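Local coordinates for endo-1,3-beta-glucanase, family GH16 (Zobellia galactanivorans, PDB 4BPZ), which probably hydrolyses internal beta-1,3-glucosidic bonds in laminarin, the storage glucan of marine algae, as a member of glycoside hydrolase family 16, at residues 69-74 and 81-86; 34-39 and 47-52. The protein carries 1 engineered substitution. All coordinates share one frame; numbering follows the deposited sequence.

How the contacts relate
Contact 1 (69-74 with 81-86) and contact 2 (34-39 with 47-52) are neighbours in the beta-sandwich, their centres 9 Å apart, and strands 82-93 and 48-50 lie side by side in the same sheet, running parallel. Two probable hydrogen bonds join them, Ser84 O to Thr51 N and Ser84 N to His49 O, each 2.9 Å, and Tyr50 CD1 packs 3.3 Å from Ala85 C. Contact 1 pairs strand 82-93 with strand 63-75, while contact 2 sets the 34-39 loop beside strand 48-50. The glucan pocket begins close by: Arg86, at the end of contact 1, belongs to it, and the Tyr50 side chain, which touches Arg86, is about 7 Å from a bound alpha-D-glucopyranose.

Contact 1 (69-74 and 81-86); sequences IKEKYT and DYTSAR
Ile69 and Thr83 form an antiparallel hydrogen-bonded pair, Ile69 N to Thr83 O and Thr83 N to Ile69 O both 2.9 Å, and Lys70 and Tyr82 follow as a non-hydrogen-bonded pair, although the N-to-C directions of strands 69-74 and 82-84 make 115°, well short of antiparallel; the chain turns a corner at Asp81. Past this pair, Glu71 N still reaches Asp81 O at 2.9 Å.

On the face of Ile69 and Thr83, the threonine hydroxyl sits between backbone N and carbonyl carbon (chi1 62°), where OG1 donates to Glu71 OE1 at 2.8 Å, from above the carboxylate plane, and also meets Asn56 ND2. Its methyl CG2, anti to the carbonyl carbon, lies 3.3 Å from Tyr73 CB, so a small branched residue serves a polar and an apolar neighbour at once. Glu71 is fully extended, and its second oxygen, OE2, forms a salt bridge with Arg53. Replacing Glu71 by an alanine would probably leave Arg53 without its carboxylate mate and Thr83 OG1 without its acceptor.

Strands 63-75 and 82-93 are neighbours in the beta-sandwich of the GH16 domain, the jelly-roll fold of the concanavalin clan. On the opposite face, the aliphatic stem of Lys70 crosses the Tyr82 ring, Lys70 CB to Tyr82 CE2 3.8 Å. Water 1, in the ring plane, joins Tyr82 OH to Lys70 NZ, which is also bonded to Glu240 O. Lys72 bends at chi2 (-82°) and runs alongside Asp81, bringing NZ 2.6 Å from Asp81 OD1 in a salt bridge, again from above the carboxylate plane; a long, flexible lysine suits this solvent-exposed place.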
ATOM      1  N   ILE A  69       7.561   4.901 -13.980  1.00 12.22           N
ATOM      2  CA  ILE A  69       8.291   5.312 -15.207  1.00 12.35           C
ATOM      3  C   ILE A  69       7.893   6.709 -15.555  1.00 12.64           C
ATOM      4  O   ILE A  69       6.724   7.089 -15.504  1.00 13.68           O
ATOM      5  CB  ILE A  69       7.952   4.413 -16.394  1.00 13.30           C
ATOM      6  CG1 ILE A  69       8.081   2.932 -16.093  1.00 14.57           C
ATOM      7  CG2 ILE A  69       8.803   4.777 -17.596  1.00 15.31           C
ATOM      8  CD1 ILE A  69       7.599   2.015 -17.185  1.00 16.92           C
ATOM      9  N   LYS A  70       8.886   7.547 -15.935  1.00 13.09           N
ATOM     10  CA  LYS A  70       8.561   8.846 -16.563  1.00 13.68           C
ATOM     11  C   LYS A  70       8.153   8.545 -17.988  1.00 14.88           C
ATOM     12  O   LYS A  70       8.975   8.081 -18.842  1.00 16.03           O
ATOM     13  CB  LYS A  70       9.792   9.770 -16.521  1.00 15.78           C
ATOM     14  CG  LYS A  70       9.467  11.166 -17.078  1.00 16.97           C
ATOM     15  CD  LYS A  70      10.613  12.104 -16.842  1.00 18.76           C
ATOM     16  CE  LYS A  70      10.191  13.524 -17.213  1.00 21.63           C
ATOM     17  NZ  LYS A  70      11.328  14.439 -16.886  1.00 23.59           N
ATOM     18  N   GLU A  71       6.893   8.797 -18.301  1.00 14.60           N
ATOM     19  CA  GLU A  71       6.249   8.333 -19.540  1.00 17.47           C
ATOM     20  C   GLU A  71       4.973   9.119 -19.648  1.00 16.90           C
ATOM     21  O   GLU A  71       4.135   9.121 -18.715  1.00 17.41           O
ATOM     22  CB  GLU A  71       5.886   6.779 -19.357  1.00 18.99           C
ATOM     23  CG  GLU A  71       5.045   6.274 -20.469  1.00 20.42           C
ATOM     24  CD  GLU A  71       4.561   4.863 -20.309  1.00 19.76           C
ATOM     25  OE1 GLU A  71       4.820   4.185 -19.275  1.00 16.91           O
ATOM     26  OE2 GLU A  71       3.927   4.377 -21.297  1.00 23.06           O
ATOM     27  N   LYS A  72       4.726   9.760 -20.789  1.00 17.63           N
ATOM     28  CA  LYS A  72       3.420  10.433 -21.007  1.00 17.75           C
ATOM     29  C   LYS A  72       2.357   9.322 -21.188  1.00 16.88           C
ATOM     30  O   LYS A  72       2.547   8.422 -22.016  1.00 21.06           O
ATOM     31  CB  LYS A  72       3.430  11.357 -22.251  1.00 20.64           C
ATOM     32  CG  LYS A  72       4.386  12.532 -22.058  1.00 27.31           C
ATOM     33  CD  LYS A  72       3.741  13.645 -21.245  1.00 30.04           C
ATOM     34  CE  LYS A  72       4.633  14.879 -21.382  1.00 39.98           C
ATOM     35  NZ  LYS A  72       4.315  16.040 -20.511  1.00 44.34           N
ATOM     36  N   TYR A  73       1.241   9.461 -20.509  1.00 16.08           N
ATOM     37  CA  TYR A  73       0.202   8.475 -20.625  1.00 16.42           C
ATOM     38  C   TYR A  73      -1.100   9.102 -20.423  1.00 16.06           C
ATOM     39  O   TYR A  73      -1.277   9.946 -19.528  1.00 16.26           O
ATOM     40  CB  TYR A  73       0.423   7.383 -19.545  1.00 16.68           C
ATOM     41  CG  TYR A  73      -0.529   6.189 -19.606  1.00 14.79           C
ATOM     42  CD1 TYR A  73      -0.212   5.120 -20.411  1.00 16.46           C
ATOM     43  CD2 TYR A  73      -1.731   6.150 -18.957  1.00 16.53           C
ATOM     44  CE1 TYR A  73      -1.060   4.013 -20.584  1.00 17.29           C
ATOM     45  CE2 TYR A  73      -2.604   5.096 -19.097  1.00 16.06           C
ATOM     46  CZ  TYR A  73      -2.261   4.031 -19.902  1.00 16.57           C
ATOM     47  OH  TYR A  73      -3.166   2.981 -20.015  1.00 19.26           O
ATOM     48  N   THR A  74      -2.105   8.768 -21.273  1.00 17.49           N
ATOM     49  CA  THR A  74      -3.461   9.437 -21.208  1.00 18.07           C
ATOM     50  C   THR A  74      -4.477   8.336 -20.880  1.00 18.32           C
ATOM     51  O   THR A  74      -4.502   7.302 -21.545  1.00 20.80           O
ATOM     52  CB  THR A  74      -3.771  10.126 -22.522  1.00 19.75           C
ATOM     53  OG1 THR A  74      -2.720  11.066 -22.763  1.00 22.87           O
ATOM     54  CG2 THR A  74      -5.173  10.797 -22.510  1.00 22.61           C
ATOM     55  N   ASP A  81       2.448  12.514 -16.579  1.00 14.35           N
ATOM     56  CA  ASP A  81       3.857  12.399 -17.015  1.00 14.54           C
ATOM     57  C   ASP A  81       4.557  11.165 -16.447  1.00 12.82           C
ATOM     58  O   ASP A  81       5.730  10.937 -16.761  1.00 14.41           O
ATOM     59  CB  ASP A  81       4.630  13.633 -16.514  1.00 17.51           C
ATOM     60  CG  ASP A  81       4.200  14.895 -17.201  1.00 20.84           C
ATOM     61  OD1 ASP A  81       3.618  14.804 -18.316  1.00 24.67           O
ATOM     62  OD2 ASP A  81       4.448  15.979 -16.623  1.00 25.86           O
ATOM     63  N   TYR A  82       3.879  10.355 -15.611  1.00 13.24           N
ATOM     64  CA  TYR A  82       4.430   9.169 -15.011  1.00 12.17           C
ATOM     65  C   TYR A  82       3.393   8.079 -15.053  1.00 12.12           C
ATOM     66  O   TYR A  82       2.190   8.367 -14.926  1.00 12.79           O
ATOM     67  CB  TYR A  82       4.871   9.372 -13.537  1.00 13.15           C
ATOM     68  CG  TYR A  82       5.855  10.516 -13.397  1.00 13.17           C
ATOM     69  CD1 TYR A  82       5.371  11.836 -13.220  1.00 14.25           C
ATOM     70  CD2 TYR A  82       7.208  10.327 -13.527  1.00 13.65           C
ATOM     71  CE1 TYR A  82       6.261  12.927 -13.201  1.00 15.19           C
ATOM     72  CE2 TYR A  82       8.140  11.398 -13.483  1.00 15.31           C
ATOM     73  CZ  TYR A  82       7.637  12.670 -13.308  1.00 15.77           C
ATOM     74  OH  TYR A  82       8.533  13.705 -13.303  1.00 18.85           O
ATOM     75  N   THR A  83       3.848   6.850 -15.085  1.00 12.24           N
ATOM     76  CA  THR A  83       2.961   5.659 -14.915  1.00 11.61           C
ATOM     77  C   THR A  83       3.508   4.787 -13.830  1.00 10.82           C
ATOM     78  O   THR A  83       4.735   4.773 -13.531  1.00 11.77           O
ATOM     79  CB  THR A  83       2.891   4.856 -16.273  1.00 12.30           C
ATOM     80  OG1 THR A  83       4.193   4.413 -16.583  1.00 12.91           O
ATOM     81  CG2 THR A  83       2.278   5.645 -17.364  1.00 14.15           C
ATOM     82  N   SER A  84       2.629   4.020 -13.189  1.00 10.80           N
ATOM     83  CA  SER A  84       2.990   3.098 -12.133  1.00 10.94           C
ATOM     84  C   SER A  84       1.867   2.044 -12.041  1.00  9.94           C
ATOM     85  O   SER A  84       1.024   1.969 -12.940  1.00 10.78           O
ATOM     86  CB  SER A  84       3.217   3.873 -10.844  1.00 11.23           C
ATOM     87  OG  SER A  84       3.716   3.053  -9.843  1.00 11.04           O
ATOM     88  N   ALA A  85       1.873   1.275 -10.958  1.00 10.67           N
ATOM     89  CA  ALA A  85       0.783   0.324 -10.708  1.00 10.40           C
ATOM     90  C   ALA A  85       0.348   0.461  -9.262  1.00 10.54           C
ATOM     91  O   ALA A  85       1.114   0.820  -8.365  1.00 10.18           O
ATOM     92  CB  ALA A  85       1.193  -1.097 -11.007  1.00 11.83           C
ATOM     93  N   ARG A  86      -0.945   0.145  -9.079  1.00 10.89           N
ATOM     94  CA  ARG A  86      -1.627   0.167  -7.768  1.00 10.96           C
ATOM     95  C   ARG A  86      -2.461  -1.149  -7.696  1.00 10.32           C
ATOM     96  O   ARG A  86      -3.496  -1.232  -8.370  1.00 11.69           O
ATOM     97  CB  ARG A  86      -2.504   1.425  -7.613  1.00 11.16           C
ATOM     98  CG  ARG A  86      -3.287   1.490  -6.331  1.00 10.96           C
ATOM     99  CD  ARG A  86      -3.808   2.899  -6.166  1.00 12.85           C
ATOM    100  NE  ARG A  86      -4.789   3.009  -5.046  1.00 12.40           N
ATOM    101  CZ  ARG A  86      -4.868   4.057  -4.232  1.00 11.79           C
ATOM    102  NH1 ARG A  86      -3.935   4.974  -4.159  1.00 13.22           N
ATOM    103  NH2 ARG A  86      -5.932   4.117  -3.397  1.00 13.70           N
TER
HETATM  104  O   HOH W   1      11.138  14.103 -14.098  1.00 22.54           O

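Contact 2 (34-39 and 47-52); sequences VIPPNN and LQHYTN
Val34 and Tyr50 are the closest backbone neighbours, CA to CA 5.0 Å, where the irregular 34-39 loop passes beside strand 48-50. Instead of a direct bond they share a CA-H...O contact, Val34 CA to Tyr50 O 3.5 Å, and two waters. Water 2 donates to Val34 O at 2.9 Å and accepts from Tyr50 N at 2.9 Å, while also lying 2.8 Å from His49 ND1; water 3 donates to both Val34 O, at 3.0 Å, and Tyr50 O, at 2.8 Å. Val34 O is thus gripped by two waters.

Among the side chains, Val34 holds CG1 anti to its carbonyl carbon (chi1 -50°), a torsion that carries this methyl to the backbone of Thr51 and Asn52. A short branched side chain lets a methyl lie directly against the main-chain atoms Thr51 CA and Asn52 N. Pro36 meets His49 at the imidazole edge, its CG 3.6 Å from His49 CE1 and near the ring plane, and the two side chains cross at a slant. Phe75 of strand 63-75 touches both of them, and the rigid proline offers an apolar corner without an N-H that needs a partner. The histidine is tied at both nitrogens, ND1 to water 2 and NE2 to Ser78 O, which fixes the turn of its ring. Tyr50 instead heads away from the loop and lies edge-to-face with Trp42.

With water supplying every hydrogen-bonded link between the segments, and a CA-H...O contact with a methyl and a proline carbon the rest, polar backbone atoms are met through solvent and the two segments are joined without direct strand pairing.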
ATOM      1  N   VAL A  34      -6.961   1.341 -12.142  1.00 12.33           N
ATOM      2  CA  VAL A  34      -6.531   2.164 -13.270  1.00 13.04           C
ATOM      3  C   VAL A  34      -7.345   3.425 -13.450  1.00 12.97           C
ATOM      4  O   VAL A  34      -6.900   4.397 -14.051  1.00 12.87           O
ATOM      5  CB  VAL A  34      -6.465   1.402 -14.637  1.00 13.68           C
ATOM      6  CG1 VAL A  34      -5.674   0.097 -14.472  1.00 14.55           C
ATOM      7  CG2 VAL A  34      -7.852   1.097 -15.202  1.00 15.20           C
ATOM      8  N   ILE A  35      -8.588   3.436 -12.941  1.00 13.68           N
ATOM      9  CA  ILE A  35      -9.490   4.602 -13.110  1.00 14.70           C
ATOM     10  C   ILE A  35      -9.102   5.650 -12.044  1.00 13.57           C
ATOM     11  O   ILE A  35      -9.159   5.341 -10.842  1.00 14.67           O
ATOM     12  CB  ILE A  35     -10.945   4.220 -12.906  1.00 14.78           C
ATOM     13  CG1 ILE A  35     -11.399   3.199 -13.978  1.00 14.98           C
ATOM     14  CG2 ILE A  35     -11.834   5.468 -12.967  1.00 16.61           C
ATOM     15  CD1 ILE A  35     -12.702   2.496 -13.546  1.00 17.12           C
ATOM     16  N   PRO A  36      -8.753   6.891 -12.436  1.00 13.88           N
ATOM     17  CA  PRO A  36      -8.388   7.831 -11.439  1.00 15.10           C
ATOM     18  C   PRO A  36      -9.640   8.230 -10.669  1.00 15.06           C
ATOM     19  O   PRO A  36     -10.744   8.433 -11.250  1.00 16.41           O
ATOM     20  CB  PRO A  36      -7.877   9.042 -12.225  1.00 17.44           C
ATOM     21  CG  PRO A  36      -7.698   8.577 -13.637  1.00 19.66           C
ATOM     22  CD  PRO A  36      -8.508   7.308 -13.807  1.00 15.95           C
ATOM     23  N   PRO A  37      -9.534   8.421  -9.337  1.00 14.29           N
ATOM     24  CA  PRO A  37     -10.721   8.668  -8.494  1.00 15.32           C
ATOM     25  C   PRO A  37     -11.109  10.136  -8.479  1.00 16.72           C
ATOM     26  O   PRO A  37     -12.217  10.401  -8.008  1.00 19.20           O
ATOM     27  CB  PRO A  37     -10.280   8.293  -7.080  1.00 16.49           C
ATOM     28  CG  PRO A  37      -8.724   8.463  -7.130  1.00 15.92           C
ATOM     29  CD  PRO A  37      -8.345   8.047  -8.530  1.00 16.12           C
ATOM     30  N   ASN A  38     -10.279  11.053  -8.952  1.00 16.13           N
ATOM     31  CA  ASN A  38     -10.477  12.479  -8.655  1.00 18.87           C
ATOM     32  C   ASN A  38     -10.391  13.263  -9.968  1.00 17.15           C
ATOM     33  O   ASN A  38      -9.352  13.896 -10.274  1.00 17.99           O
ATOM     34  CB  ASN A  38      -9.413  12.885  -7.514  1.00 21.27           C
ATOM     35  CG  ASN A  38      -9.158  14.308  -7.342  1.00 30.24           C
ATOM     36  OD1 ASN A  38     -10.085  15.034  -7.298  1.00 30.96           O
ATOM     37  ND2 ASN A  38      -7.830  14.738  -7.105  1.00 31.06           N
ATOM     38  N   ASN A  39     -11.448  13.209 -10.852  1.00 19.60           N
ATOM     39  CA  ASN A  39     -11.472  14.059 -12.125  1.00 19.72           C
ATOM     40  C   ASN A  39     -10.192  13.889 -12.919  1.00 18.59           C
ATOM     41  O   ASN A  39      -9.560  14.891 -13.304  1.00 19.60           O
ATOM     42  CB  ASN A  39     -11.762  15.505 -11.738  1.00 22.03           C
ATOM     43  CG  ASN A  39     -13.125  15.629 -11.058  1.00 27.41           C
ATOM     44  OD1 ASN A  39     -13.259  16.087  -9.901  1.00 34.14           O
ATOM     45  ND2 ASN A  39     -14.128  15.164 -11.736  1.00 29.72           N
ATOM     46  N   LEU A  47       1.326  12.548  -9.248  1.00 12.18           N
ATOM     47  CA  LEU A  47       1.557  12.888 -10.645  1.00 13.15           C
ATOM     48  C   LEU A  47       1.427  11.755 -11.589  1.00 12.02           C
ATOM     49  O   LEU A  47       1.590  11.930 -12.774  1.00 14.46           O
ATOM     50  CB  LEU A  47       2.965  13.533 -10.766  1.00 14.06           C
ATOM     51  CG  LEU A  47       3.066  14.878  -9.989  1.00 15.43           C
ATOM     52  CD1 LEU A  47       4.447  15.483 -10.185  1.00 18.50           C
ATOM     53  CD2 LEU A  47       2.051  15.887 -10.503  1.00 19.22           C
ATOM     54  N   GLN A  48       1.124  10.537 -11.127  1.00 12.29           N
ATOM     55  CA  GLN A  48       1.087   9.334 -11.955  1.00 12.48           C
ATOM     56  C   GLN A  48      -0.313   8.984 -12.435  1.00 12.03           C
ATOM     57  O   GLN A  48      -1.330   9.286 -11.758  1.00 12.85           O
ATOM     58  CB  GLN A  48       1.695   8.088 -11.293  1.00 12.24           C
ATOM     59  CG  GLN A  48       0.799   7.407 -10.231  1.00 12.71           C
ATOM     60  CD  GLN A  48       0.501   8.241  -9.038  1.00 11.13           C
ATOM     61  OE1 GLN A  48      -0.628   8.140  -8.455  1.00 14.03           O
ATOM     62  NE2 GLN A  48       1.389   9.037  -8.594  1.00 10.72           N
ATOM     63  N   HIS A  49      -0.380   8.212 -13.519  1.00 11.84           N
ATOM     64  CA  HIS A  49      -1.462   7.259 -13.766  1.00 12.11           C
ATOM     65  C   HIS A  49      -1.024   5.875 -13.351  1.00 11.92           C
ATOM     66  O   HIS A  49       0.140   5.525 -13.409  1.00 12.77           O
ATOM     67  CB  HIS A  49      -1.851   7.214 -15.238  1.00 12.54           C
ATOM     68  CG  HIS A  49      -2.888   8.233 -15.626  1.00 13.26           C
ATOM     69  ND1 HIS A  49      -4.033   8.380 -14.971  1.00 13.91           N
ATOM     70  CD2 HIS A  49      -2.905   9.143 -16.676  1.00 13.30           C
ATOM     71  CE1 HIS A  49      -4.734   9.369 -15.553  1.00 14.42           C
ATOM     72  NE2 HIS A  49      -4.046   9.805 -16.597  1.00 14.92           N
ATOM     73  N   TYR A  50      -2.015   5.100 -12.942  1.00 11.47           N
ATOM     74  CA  TYR A  50      -1.820   3.676 -12.657  1.00 11.30           C
ATOM     75  C   TYR A  50      -2.357   2.835 -13.809  1.00 11.07           C
ATOM     76  O   TYR A  50      -3.382   3.154 -14.370  1.00 12.59           O
ATOM     77  CB  TYR A  50      -2.498   3.306 -11.332  1.00 11.79           C
ATOM     78  CG  TYR A  50      -1.792   3.869 -10.119  1.00 10.96           C
ATOM     79  CD1 TYR A  50      -0.451   3.568  -9.865  1.00 10.63           C
ATOM     80  CD2 TYR A  50      -2.472   4.644  -9.177  1.00 10.96           C
ATOM     81  CE1 TYR A  50       0.190   4.024  -8.732  1.00 10.82           C
ATOM     82  CE2 TYR A  50      -1.843   5.111  -8.041  1.00 11.07           C
ATOM     83  CZ  TYR A  50      -0.512   4.787  -7.812  1.00  9.98           C
ATOM     84  OH  TYR A  50       0.133   5.217  -6.669  1.00 11.91           O
ATOM     85  N   THR A  51      -1.602   1.798 -14.192  1.00 12.05           N
ATOM     86  CA  THR A  51      -1.981   0.971 -15.370  1.00 12.23           C
ATOM     87  C   THR A  51      -1.833  -0.462 -14.961  1.00 11.83           C
ATOM     88  O   THR A  51      -1.182  -0.829 -13.978  1.00 12.26           O
ATOM     89  CB  THR A  51      -1.172   1.290 -16.644  1.00 12.52           C
ATOM     90  OG1 THR A  51      -0.022   0.435 -16.743  1.00 12.63           O
ATOM     91  CG2 THR A  51      -0.853   2.744 -16.785  1.00 13.67           C
ATOM     92  N   ASN A  52      -2.409  -1.347 -15.824  1.00 12.54           N
ATOM     93  CA  ASN A  52      -2.240  -2.780 -15.602  1.00 12.76           C
ATOM     94  C   ASN A  52      -1.275  -3.412 -16.581  1.00 12.49           C
ATOM     95  O   ASN A  52      -1.272  -4.621 -16.765  1.00 14.99           O
ATOM     96  CB  ASN A  52      -3.575  -3.553 -15.567  1.00 14.76           C
ATOM     97  CG  ASN A  52      -4.196  -3.748 -16.918  1.00 15.16           C
ATOM     98  OD1 ASN A  52      -5.147  -4.635 -17.059  1.00 19.00           O
ATOM     99  ND2 ASN A  52      -3.771  -3.110 -17.886  1.00 16.19           N
TER
HETATM  100  O   HOH W   2      -4.728   6.186 -13.334  1.00 12.52           O
HETATM  101  O   HOH W   3      -4.994   4.300 -16.323  1.00 14.14           O